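Local coordinates for hypothetical protein (Nostoc punctiforme, PDB 2O62) that is of unknown function but pairs two calycin-like beta domains, the second related to a biogenesis factor for ATP synthase, at residues A[19-24]-A[122-127]; A[31-36]-A[52-57]; A[94-99]-A[235-240]; A[103-108]-A[215-220]. All blocks are in the same frame, centred on the assembly; numbering follows the deposited sequence. Where two conformers were deposited one is given.

Contact 1: A[19-24]-A[122-127]; sequences SFSNFS and LIREHL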
# COMPACT_ATOMS: atom_id res chain seq x y z
N SER A 19 -7.63 0.77 14.52
CA SER A 19 -7.92 -0.67 14.48
C SER A 19 -7.16 -1.42 13.43
O SER A 19 -6.63 -0.81 12.49
CB SER A 19 -9.40 -0.90 14.23
OG SER A 19 -9.79 -0.52 12.94
N PHE A 20 -7.19 -2.75 13.59
CA PHE A 20 -6.73 -3.70 12.58
C PHE A 20 -7.96 -4.42 12.08
O PHE A 20 -8.63 -5.07 12.86
CB PHE A 20 -5.83 -4.76 13.22
CG PHE A 20 -4.41 -4.28 13.53
CD1 PHE A 20 -4.19 -3.15 14.29
CD2 PHE A 20 -3.31 -5.03 13.15
CE1 PHE A 20 -2.90 -2.74 14.60
CE2 PHE A 20 -2.01 -4.60 13.49
CZ PHE A 20 -1.82 -3.49 14.20
N SER A 21 -8.23 -4.32 10.79
CA SER A 21 -9.48 -4.82 10.17
C SER A 21 -9.17 -5.81 9.06
O SER A 21 -8.46 -5.47 8.13
CB SER A 21 -10.28 -3.66 9.58
OG SER A 21 -10.47 -2.67 10.56
N ASN A 22 -9.68 -7.03 9.19
CA ASN A 22 -9.56 -8.06 8.16
C ASN A 22 -10.75 -8.04 7.24
O ASN A 22 -11.87 -8.16 7.70
CB ASN A 22 -9.51 -9.44 8.77
CG ASN A 22 -8.34 -9.60 9.69
OD1 ASN A 22 -7.31 -8.95 9.52
ND2 ASN A 22 -8.48 -10.47 10.67
N PHE A 23 -10.44 -7.93 5.96
CA PHE A 23 -11.40 -7.94 4.88
C PHE A 23 -11.21 -9.16 3.99
O PHE A 23 -10.08 -9.64 3.78
CB PHE A 23 -11.19 -6.69 4.02
CG PHE A 23 -11.68 -5.45 4.66
CD1 PHE A 23 -10.86 -4.70 5.47
CD2 PHE A 23 -12.97 -5.00 4.45
CE1 PHE A 23 -11.30 -3.54 6.09
CE2 PHE A 23 -13.43 -3.83 5.08
CZ PHE A 23 -12.55 -3.10 5.90
N SER A 24 -12.30 -9.63 3.41
CA SER A 24 -12.26 -10.64 2.35
C SER A 24 -11.73 -10.02 1.04
O SER A 24 -11.70 -8.78 0.91
CB SER A 24 -13.65 -11.22 2.12
OG SER A 24 -14.45 -10.32 1.37
N LEU A 122 -6.56 -3.94 6.81
CA LEU A 122 -6.55 -2.50 6.70
C LEU A 122 -6.38 -1.94 8.07
O LEU A 122 -7.18 -2.21 8.93
CB LEU A 122 -7.83 -2.00 6.06
CG LEU A 122 -7.82 -0.56 5.57
CD1 LEU A 122 -6.92 -0.44 4.34
CD2 LEU A 122 -9.26 -0.22 5.22
N ILE A 123 -5.27 -1.22 8.28
CA ILE A 123 -4.96 -0.67 9.56
C ILE A 123 -5.08 0.85 9.43
O ILE A 123 -4.24 1.51 8.79
CB ILE A 123 -3.57 -1.09 10.00
CG1 ILE A 123 -3.45 -2.63 10.02
CG2 ILE A 123 -3.25 -0.49 11.36
CD1 ILE A 123 -1.99 -3.17 10.19
N ARG A 124 -6.12 1.40 10.05
CA ARG A 124 -6.41 2.84 10.00
C ARG A 124 -6.09 3.46 11.33
O ARG A 124 -6.78 3.20 12.29
CB ARG A 124 -7.89 3.08 9.67
CG ARG A 124 -8.28 2.60 8.29
CD ARG A 124 -9.77 2.46 8.14
NE ARG A 124 -10.25 1.23 8.74
CZ ARG A 124 -11.53 0.85 8.77
NH1 ARG A 124 -12.46 1.61 8.25
NH2 ARG A 124 -11.84 -0.31 9.30
N GLU A 125 -5.08 4.32 11.35
CA GLU A 125 -4.51 4.83 12.58
C GLU A 125 -4.47 6.34 12.57
O GLU A 125 -4.19 6.96 11.55
CB GLU A 125 -3.10 4.30 12.76
CG GLU A 125 -3.05 2.81 13.12
CD GLU A 125 -1.69 2.21 12.96
OE1 GLU A 125 -0.94 2.64 12.06
OE2 GLU A 125 -1.34 1.29 13.73
N HIS A 126 -4.75 6.92 13.73
CA HIS A 126 -4.68 8.36 13.95
C HIS A 126 -3.85 8.57 15.22
O HIS A 126 -3.85 7.77 16.19
CB HIS A 126 -6.06 8.99 14.06
CG HIS A 126 -6.88 8.45 15.19
ND1 HIS A 126 -7.63 7.30 15.07
CD2 HIS A 126 -7.01 8.87 16.47
CE1 HIS A 126 -8.21 7.05 16.24
NE2 HIS A 126 -7.84 7.98 17.10
N LEU A 127 -3.11 9.65 15.22
CA LEU A 127 -2.35 10.01 16.40
C LEU A 127 -3.30 10.22 17.58
O LEU A 127 -4.33 10.92 17.45
CB LEU A 127 -1.56 11.29 16.16
CG LEU A 127 -0.32 11.09 15.33
CD1 LEU A 127 0.24 12.48 15.13
CD2 LEU A 127 0.70 10.15 16.08
O HOH W 1 -8.57 -0.31 10.49
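Ile123 lies alongside Phe20 and puts its CD1 methyl over one face of the ring, offset toward the rim, with CD1 3.6 Å from Phe20 CE2, a CH-pi contact. The two form a non-hydrogen-bonded antiparallel pair, and with Phe20 CG and Ile123 CG1 each anti to its own carbonyl carbon (chi1 -76° and -57°) both lean the same way. The other face of the sheet carries a polar group. There Arg124 NH2 donates to Ser21 OG at 3.0 Å, the hydroxyl lying in the guanidinium plane. A water in that same plane accepts from Arg124 NE at 2.9 Å and from Arg124 N, and donates to Ser19 OG and to Leu122 O. Farther along, the Phe23 ring reaches Leu122, CE1 to CB 3.8 Å. Between the strands the backbone is held firmly at one end, Leu122 N to Ser21 O at 2.8 Å, whereas both bonds of the Ser19 and Arg124 pair are weak, the water sharing the amide of Arg124. Asp32 on the next strand accepts from both serine hydroxyls, and Glu134 takes Arg124 NH1 in a salt bridge. An alanine in place of Phe20 would probably strip the cover from Ile123 CD1 and open a gap beside Ser35 and Leu52. Strands 14-23 and 117-127 are thereby joined in the N-terminal calycin-like sheet, Phe20 and Ile123 packing on one face while the other combines the Arg124-serine-water network with the apolar contact of Phe23 and Leu122; the charge of Arg124 is probably balanced by Glu134 and helped by Asp32 through the serines.

Contact 2: A[31-36]-A[52-57]; sequences NDTSSR and LSRSGK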
# COMPACT_ATOMS: atom_id res chain seq x y z
N ASN A 31 -13.35 -9.08 10.44
CA ASN A 31 -12.90 -8.99 11.81
C ASN A 31 -12.20 -7.67 12.01
O ASN A 31 -11.40 -7.24 11.17
CB ASN A 31 -11.95 -10.13 12.12
CG ASN A 31 -11.62 -10.23 13.60
OD1 ASN A 31 -10.52 -9.84 14.02
ND2 ASN A 31 -12.58 -10.69 14.41
N ASP A 32 -12.50 -7.02 13.11
CA ASP A 32 -11.88 -5.75 13.45
C ASP A 32 -11.56 -5.72 14.94
O ASP A 32 -12.36 -6.17 15.75
CB ASP A 32 -12.84 -4.64 13.12
CG ASP A 32 -12.39 -3.33 13.65
OD1 ASP A 32 -11.61 -2.66 12.93
OD2 ASP A 32 -12.78 -3.02 14.83
N THR A 33 -10.38 -5.20 15.28
CA THR A 33 -9.94 -5.15 16.66
C THR A 33 -9.34 -3.79 16.90
O THR A 33 -8.41 -3.39 16.17
CB THR A 33 -8.89 -6.21 16.96
OG1 THR A 33 -9.35 -7.49 16.51
CG2 THR A 33 -8.58 -6.24 18.45
N SER A 34 -9.82 -3.10 17.92
CA SER A 34 -9.26 -1.81 18.25
C SER A 34 -7.81 -1.95 18.74
O SER A 34 -7.40 -2.96 19.37
CB SER A 34 -10.17 -1.05 19.26
OG SER A 34 -10.09 -1.64 20.55
N SER A 35 -7.03 -0.93 18.42
CA SER A 35 -5.58 -0.97 18.63
C SER A 35 -4.98 0.37 19.11
O SER A 35 -5.52 1.47 18.87
CB SER A 35 -4.90 -1.42 17.34
OG SER A 35 -5.08 -0.48 16.30
N ARG A 36 -3.89 0.22 19.87
CA ARG A 36 -3.03 1.33 20.28
C ARG A 36 -1.60 0.82 20.08
O ARG A 36 -1.23 -0.22 20.64
CB ARG A 36 -3.26 1.72 21.74
CG ARG A 36 -2.66 3.05 22.15
CD ARG A 36 -3.19 3.55 23.52
NE ARG A 36 -2.41 4.68 24.05
CZ ARG A 36 -2.83 5.94 24.20
NH1 ARG A 36 -4.07 6.31 23.87
NH2 ARG A 36 -1.99 6.84 24.70
N LEU A 52 2.32 -2.75 21.05
CA LEU A 52 1.04 -2.92 20.39
C LEU A 52 0.02 -3.57 21.33
O LEU A 52 0.17 -4.73 21.76
CB LEU A 52 1.18 -3.74 19.11
CG LEU A 52 -0.12 -4.11 18.37
CD1 LEU A 52 -0.86 -2.88 17.93
CD2 LEU A 52 0.19 -4.97 17.19
N SER A 53 -1.00 -2.79 21.69
CA SER A 53 -2.14 -3.28 22.47
C SER A 53 -3.33 -3.41 21.52
O SER A 53 -3.63 -2.48 20.77
CB SER A 53 -2.49 -2.32 23.60
OG SER A 53 -1.38 -2.10 24.42
N ARG A 54 -3.99 -4.57 21.53
CA ARG A 54 -5.25 -4.76 20.79
C ARG A 54 -6.35 -5.31 21.72
O ARG A 54 -6.08 -6.09 22.64
CB ARG A 54 -5.06 -5.70 19.59
CG ARG A 54 -4.31 -5.06 18.43
CD ARG A 54 -3.75 -6.07 17.48
NE ARG A 54 -2.89 -6.99 18.20
CZ ARG A 54 -2.24 -8.01 17.67
NH1 ARG A 54 -2.31 -8.26 16.37
NH2 ARG A 54 -1.49 -8.80 18.44
N SER A 55 -7.59 -4.90 21.49
CA SER A 55 -8.68 -5.27 22.37
C SER A 55 -8.86 -6.80 22.42
O SER A 55 -9.00 -7.44 21.39
CB SER A 55 -9.98 -4.60 21.92
OG SER A 55 -11.00 -4.76 22.88
N GLY A 56 -8.86 -7.34 23.63
CA GLY A 56 -9.02 -8.78 23.84
C GLY A 56 -7.78 -9.63 23.61
O GLY A 56 -7.86 -10.87 23.60
N LYS A 57 -6.62 -8.98 23.42
CA LYS A 57 -5.37 -9.68 23.12
C LYS A 57 -4.28 -9.25 24.09
O LYS A 57 -4.37 -8.21 24.73
CB LYS A 57 -4.95 -9.39 21.68
CG LYS A 57 -5.90 -9.92 20.66
CD LYS A 57 -5.45 -9.60 19.27
CE LYS A 57 -6.47 -10.01 18.23
NZ LYS A 57 -6.42 -11.46 17.93
O HOH W 2 0.15 0.11 23.33
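Arg36 and Ser53 form a hydrogen-bonded antiparallel pair, with Arg36 N to Ser53 O at 2.9 Å and Ser53 N to Arg36 O at 2.8 Å, both nearly straight. The strands run at 153° to each other. One step on, Ser35 faces Arg54 as a non-hydrogen-bonded pair, and Ser55 N closes onto Ser34 O at 2.9 Å. Past this point the second strand leaves the sheet through a type II turn from Arg54 to Lys57, in which Gly56 takes the positive phi.

The side chains meet mostly through carbon. In one modelled conformer Thr33 CG2, anti to the backbone N (chi1 of OG1 -51°), rests against Arg54 CB at 3.7 Å and lies over the start of the turn. Ser35 CB touches Arg54 CG at 3.8 Å. Beyond that the arginine bends at chi3, and its guanidinium is sandwiched by Lys57 CD on one face and Leu52 CD2 on the other. A water donates to both Arg36 O and Ser53 OG, and Asp59 also bonds that hydroxyl. Backbone bonds thus set the register of hairpin strands 29-42 and 47-54, side chains add carbon contacts, and Arg36, in one of its conformers, forms a salt bridge with Glu17 of strand 14-23.

Contact 3: A[94-99]-A[235-240]; sequences GELAFV and LEAGWL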
# COMPACT_ATOMS: atom_id res chain seq x y z
N GLY A 94 2.32 -8.74 1.56
CA GLY A 94 3.18 -7.73 2.15
C GLY A 94 2.32 -6.52 2.50
O GLY A 94 1.11 -6.52 2.30
N GLU A 95 2.96 -5.48 3.02
CA GLU A 95 2.27 -4.32 3.57
C GLU A 95 2.72 -3.04 2.86
O GLU A 95 3.92 -2.83 2.67
CB GLU A 95 2.62 -4.20 5.04
CG GLU A 95 2.05 -2.97 5.74
CD GLU A 95 2.48 -2.85 7.19
OE1 GLU A 95 3.29 -3.68 7.66
OE2 GLU A 95 2.05 -1.91 7.87
N LEU A 96 1.76 -2.20 2.52
CA LEU A 96 2.03 -0.84 2.08
C LEU A 96 1.47 0.11 3.14
O LEU A 96 0.30 0.09 3.44
CB LEU A 96 1.34 -0.61 0.73
CG LEU A 96 1.80 -1.69 -0.30
CD1 LEU A 96 0.82 -1.89 -1.35
CD2 LEU A 96 3.09 -1.42 -0.88
N ALA A 97 2.32 0.97 3.66
CA ALA A 97 1.99 1.81 4.80
C ALA A 97 2.21 3.28 4.46
O ALA A 97 3.35 3.70 4.30
CB ALA A 97 2.87 1.39 6.01
N PHE A 98 1.12 4.04 4.34
CA PHE A 98 1.15 5.47 4.09
C PHE A 98 1.07 6.29 5.38
O PHE A 98 0.26 6.01 6.26
CB PHE A 98 -0.03 5.91 3.18
CG PHE A 98 -0.17 5.13 1.91
CD1 PHE A 98 -0.94 3.96 1.86
CD2 PHE A 98 0.42 5.59 0.74
CE1 PHE A 98 -1.11 3.27 0.69
CE2 PHE A 98 0.27 4.88 -0.44
CZ PHE A 98 -0.47 3.73 -0.46
N VAL A 99 1.92 7.31 5.48
CA VAL A 99 1.90 8.28 6.54
C VAL A 99 1.50 9.64 5.94
O VAL A 99 2.00 10.05 4.89
CB VAL A 99 3.24 8.35 7.21
CG1 VAL A 99 3.23 9.41 8.32
CG2 VAL A 99 3.62 6.97 7.73
N LEU A 235 2.90 -5.56 -5.80
CA LEU A 235 1.90 -5.40 -4.74
C LEU A 235 1.60 -3.90 -4.68
O LEU A 235 2.50 -3.12 -4.51
CB LEU A 235 2.55 -5.85 -3.46
CG LEU A 235 1.73 -5.97 -2.23
CD1 LEU A 235 0.87 -7.20 -2.37
CD2 LEU A 235 2.66 -6.04 -1.01
N GLU A 236 0.34 -3.51 -4.86
CA GLU A 236 -0.02 -2.09 -4.97
C GLU A 236 -1.22 -1.79 -4.08
O GLU A 236 -2.13 -2.63 -3.88
CB GLU A 236 -0.31 -1.59 -6.43
CG GLU A 236 -0.64 -0.01 -6.57
CD GLU A 236 -0.69 0.48 -8.04
OE1 GLU A 236 -0.80 -0.40 -8.91
OE2 GLU A 236 -0.61 1.72 -8.34
N ALA A 237 -1.17 -0.60 -3.52
CA ALA A 237 -2.26 -0.01 -2.77
C ALA A 237 -2.27 1.48 -3.09
O ALA A 237 -1.29 2.05 -3.55
CB ALA A 237 -2.02 -0.22 -1.26
N GLY A 238 -3.37 2.09 -2.75
CA GLY A 238 -3.63 3.51 -2.99
C GLY A 238 -4.39 4.07 -1.83
O GLY A 238 -5.07 3.34 -1.09
N TRP A 239 -4.31 5.38 -1.68
CA TRP A 239 -5.06 6.08 -0.66
C TRP A 239 -5.46 7.43 -1.18
O TRP A 239 -4.58 8.24 -1.45
CB TRP A 239 -4.17 6.27 0.55
CG TRP A 239 -4.84 6.77 1.78
CD1 TRP A 239 -6.18 6.70 2.09
CD2 TRP A 239 -4.21 7.38 2.88
NE1 TRP A 239 -6.39 7.18 3.33
CE2 TRP A 239 -5.20 7.62 3.85
CE3 TRP A 239 -2.87 7.69 3.20
CZ2 TRP A 239 -4.92 8.19 5.09
CZ3 TRP A 239 -2.59 8.24 4.42
CH2 TRP A 239 -3.61 8.50 5.36
N LEU A 240 -6.77 7.66 -1.30
CA LEU A 240 -7.33 8.96 -1.70
C LEU A 240 -7.40 9.80 -0.41
O LEU A 240 -8.38 9.76 0.37
CB LEU A 240 -8.72 8.78 -2.30
CG LEU A 240 -9.38 10.05 -2.86
CD1 LEU A 240 -8.60 10.55 -4.08
CD2 LEU A 240 -10.83 9.79 -3.20
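Phe98 turns its ring toward Trp239 with CG anti to its own carbonyl carbon (chi1 -52°), and Trp239 answers with CG anti to the backbone N (chi1 -170°), which lets the two side chains slide past each other in opposite directions. Trp239 CB comes to lie over a face of the Phe98 ring, 4.3 Å from its centroid. The indole meanwhile presses on the base of the phenylalanine, its CE3 atom 3.4 Å from Phe98 CB. At the far edge of the Phe98 ring, in its plane, sits the carbonyl of Ala237, with Phe98 CZ to Ala237 O at 3.6 Å.

Leu96 fills the next position, and its CD1 is packed tightly against the small residue opposite, 3.3 Å from Ala237 CB. Leu235 CD2 then rests on the backbone of Gly94, 3.6 Å from its C atom, where the backbone angles themselves favour glycine. The contact is therefore apolar packing between two separate sheets, whose strands run at 27° with axes 7.5 Å apart.

Strand 93-100 belongs to the N-terminal sheet and strand 233-242 to the C-terminal barrel. The interface lies near the centre of the chain. Met249 of strand 245-253 flanks Leu96 and Phe98 from the barrel, and Leu105 of strand 103-111 touches Trp239 from the N-terminal sheet.

Contact 4: A[103-108]-A[215-220]; sequences RRLRLV and LPDGAS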
# COMPACT_ATOMS: atom_id res chain seq x y z
N ARG A 103 -2.33 10.77 10.43
CA ARG A 103 -2.89 9.50 10.00
C ARG A 103 -1.83 8.58 9.45
O ARG A 103 -0.86 9.03 8.82
CB ARG A 103 -3.92 9.70 8.87
CG ARG A 103 -5.25 10.31 9.32
CD ARG A 103 -6.16 9.40 10.14
NE ARG A 103 -6.05 8.02 9.67
CZ ARG A 103 -6.72 7.51 8.65
NH1 ARG A 103 -7.69 8.20 8.08
NH2 ARG A 103 -6.45 6.27 8.25
N ARG A 104 -2.04 7.29 9.66
CA ARG A 104 -1.42 6.26 8.82
C ARG A 104 -2.53 5.41 8.25
O ARG A 104 -3.60 5.24 8.88
CB ARG A 104 -0.41 5.39 9.55
CG ARG A 104 0.59 6.15 10.36
CD ARG A 104 1.82 5.33 10.66
NE ARG A 104 1.54 4.20 11.52
CZ ARG A 104 2.44 3.35 11.99
NH1 ARG A 104 3.72 3.49 11.70
NH2 ARG A 104 2.06 2.34 12.77
N LEU A 105 -2.31 4.91 7.05
CA LEU A 105 -3.18 3.92 6.45
C LEU A 105 -2.28 2.84 5.96
O LEU A 105 -1.43 3.09 5.08
CB LEU A 105 -3.97 4.44 5.25
CG LEU A 105 -4.65 3.18 4.63
CD1 LEU A 105 -6.05 2.99 5.27
CD2 LEU A 105 -4.70 3.05 3.20
N ARG A 106 -2.44 1.64 6.53
CA ARG A 106 -1.53 0.55 6.25
C ARG A 106 -2.35 -0.61 5.72
O ARG A 106 -3.35 -0.99 6.33
CB ARG A 106 -0.74 0.14 7.46
CG ARG A 106 -0.13 1.29 8.11
CD ARG A 106 0.90 0.93 9.16
NE ARG A 106 0.35 0.56 10.45
CZ ARG A 106 0.62 -0.57 11.10
NH1 ARG A 106 1.38 -1.52 10.57
NH2 ARG A 106 0.16 -0.76 12.33
N LEU A 107 -1.97 -1.10 4.56
CA LEU A 107 -2.72 -2.15 3.90
C LEU A 107 -1.84 -3.38 3.70
O LEU A 107 -0.82 -3.31 3.04
CB LEU A 107 -3.30 -1.64 2.56
CG LEU A 107 -4.41 -2.48 1.89
CD1 LEU A 107 -5.37 -1.62 1.13
CD2 LEU A 107 -3.83 -3.46 0.92
N VAL A 108 -2.28 -4.51 4.26
CA VAL A 108 -1.67 -5.79 4.06
C VAL A 108 -2.50 -6.66 3.09
O VAL A 108 -3.74 -6.79 3.22
CB VAL A 108 -1.55 -6.55 5.39
CG1 VAL A 108 -0.79 -7.82 5.21
CG2 VAL A 108 -0.89 -5.69 6.42
N LEU A 215 -11.97 0.20 -1.03
CA LEU A 215 -12.12 -0.05 0.38
C LEU A 215 -12.49 1.18 1.18
O LEU A 215 -12.56 2.32 0.65
CB LEU A 215 -10.79 -0.61 0.91
CG LEU A 215 -10.39 -2.01 0.42
CD1 LEU A 215 -8.89 -2.24 0.64
CD2 LEU A 215 -11.25 -3.08 1.10
N PRO A 216 -12.76 0.98 2.49
CA PRO A 216 -12.91 2.12 3.36
C PRO A 216 -11.69 3.08 3.43
O PRO A 216 -10.53 2.74 3.07
CB PRO A 216 -13.14 1.49 4.73
CG PRO A 216 -13.68 0.13 4.45
CD PRO A 216 -12.99 -0.30 3.22
N ASP A 217 -11.98 4.28 3.92
CA ASP A 217 -10.95 5.29 4.21
C ASP A 217 -10.16 5.71 2.97
O ASP A 217 -8.96 6.00 3.04
CB ASP A 217 -9.99 4.75 5.27
CG ASP A 217 -9.09 5.85 5.88
OD1 ASP A 217 -9.58 6.98 6.18
OD2 ASP A 217 -7.86 5.62 6.02
N GLY A 218 -10.85 5.68 1.83
CA GLY A 218 -10.30 6.08 0.52
C GLY A 218 -9.20 5.15 0.02
O GLY A 218 -8.47 5.48 -0.92
N ALA A 219 -9.15 3.92 0.58
CA ALA A 219 -8.14 2.93 0.24
C ALA A 219 -8.50 2.07 -0.97
O ALA A 219 -9.67 1.77 -1.23
CB ALA A 219 -7.87 2.06 1.41
N SER A 220 -7.49 1.64 -1.69
CA SER A 220 -7.65 0.65 -2.72
C SER A 220 -6.53 -0.36 -2.64
O SER A 220 -5.42 -0.06 -2.16
CB SER A 220 -7.73 1.30 -4.12
OG SER A 220 -6.59 2.06 -4.40
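Asp217 OD2 receives Arg103 NH2 at 2.7 Å, the shortest bond here, and Asp217 OD1 takes Arg103 NH1 at 2.9 Å. Arginine and aspartate thus meet end-on in a salt bridge of two nearly straight bonds. Both carboxylate oxygens lie close to the guanidinium plane, but the two flat groups are turned 32° apart: OD1 is approached on its syn side, while NH2 comes to OD2 from above the carboxylate plane. The arginine reaches this position by bending at chi2 and chi3 (-71° and -36°), which curls its chain back so that NH2 also donates to Arg104 O at 3.1 Å. Glu125 O takes NE, Ala133 O takes NH1, and the backbone N of Arg135 bonds to Asp217 OD1, so this buried pair is fixed from several directions. A leucine in place of Arg103 would probably leave the buried Asp217 carboxylate without its counter-charge and cost the carbonyls of Arg104 and Ala133 this one donor.

Beside the ion pair the contact turns apolar. Leu105 CD1 packs against the carboxylate, while its CD2 meets Ala219 CB at 3.8 Å. Leu107 and Leu215 reach each other tip to tip, CD1 to CD1 at 3.6 Å. Residues 215-219 form a tight reversal, a turn from Pro216 to Ala219 with Asp217 and Gly218 at its centre, both with positive phi, and Leu215 N bonds to Ala219 O at 2.8 Å. This is a beta-hairpin connection between adjacent antiparallel strands of the C-terminal calycin-like barrel, and its Asp217 is docked onto strand 103-111 of the N-terminal sheet.

From the N terminus, strand 14-23 leads into strand 29-42, whose hairpin with strand 47-54 is closed by contact 2. That short closure lies within the longer loop of contact 1, which brings strand 117-127 back beside strand 14-23. Contacts 1 and 2 meet directly, with a probable hydrogen bond from Asn22 N to Asn31 O at 2.6 Å. Contacts 3 and 4 start inside the loop of contact 1 and end in the C-terminal barrel, so both cross it, and contact 4 falls within contact 3. Contacts 1 and 2 thus build the N-terminal sheet, while contacts 3 and 4, with centres 7 Å apart, tie it to the barrel.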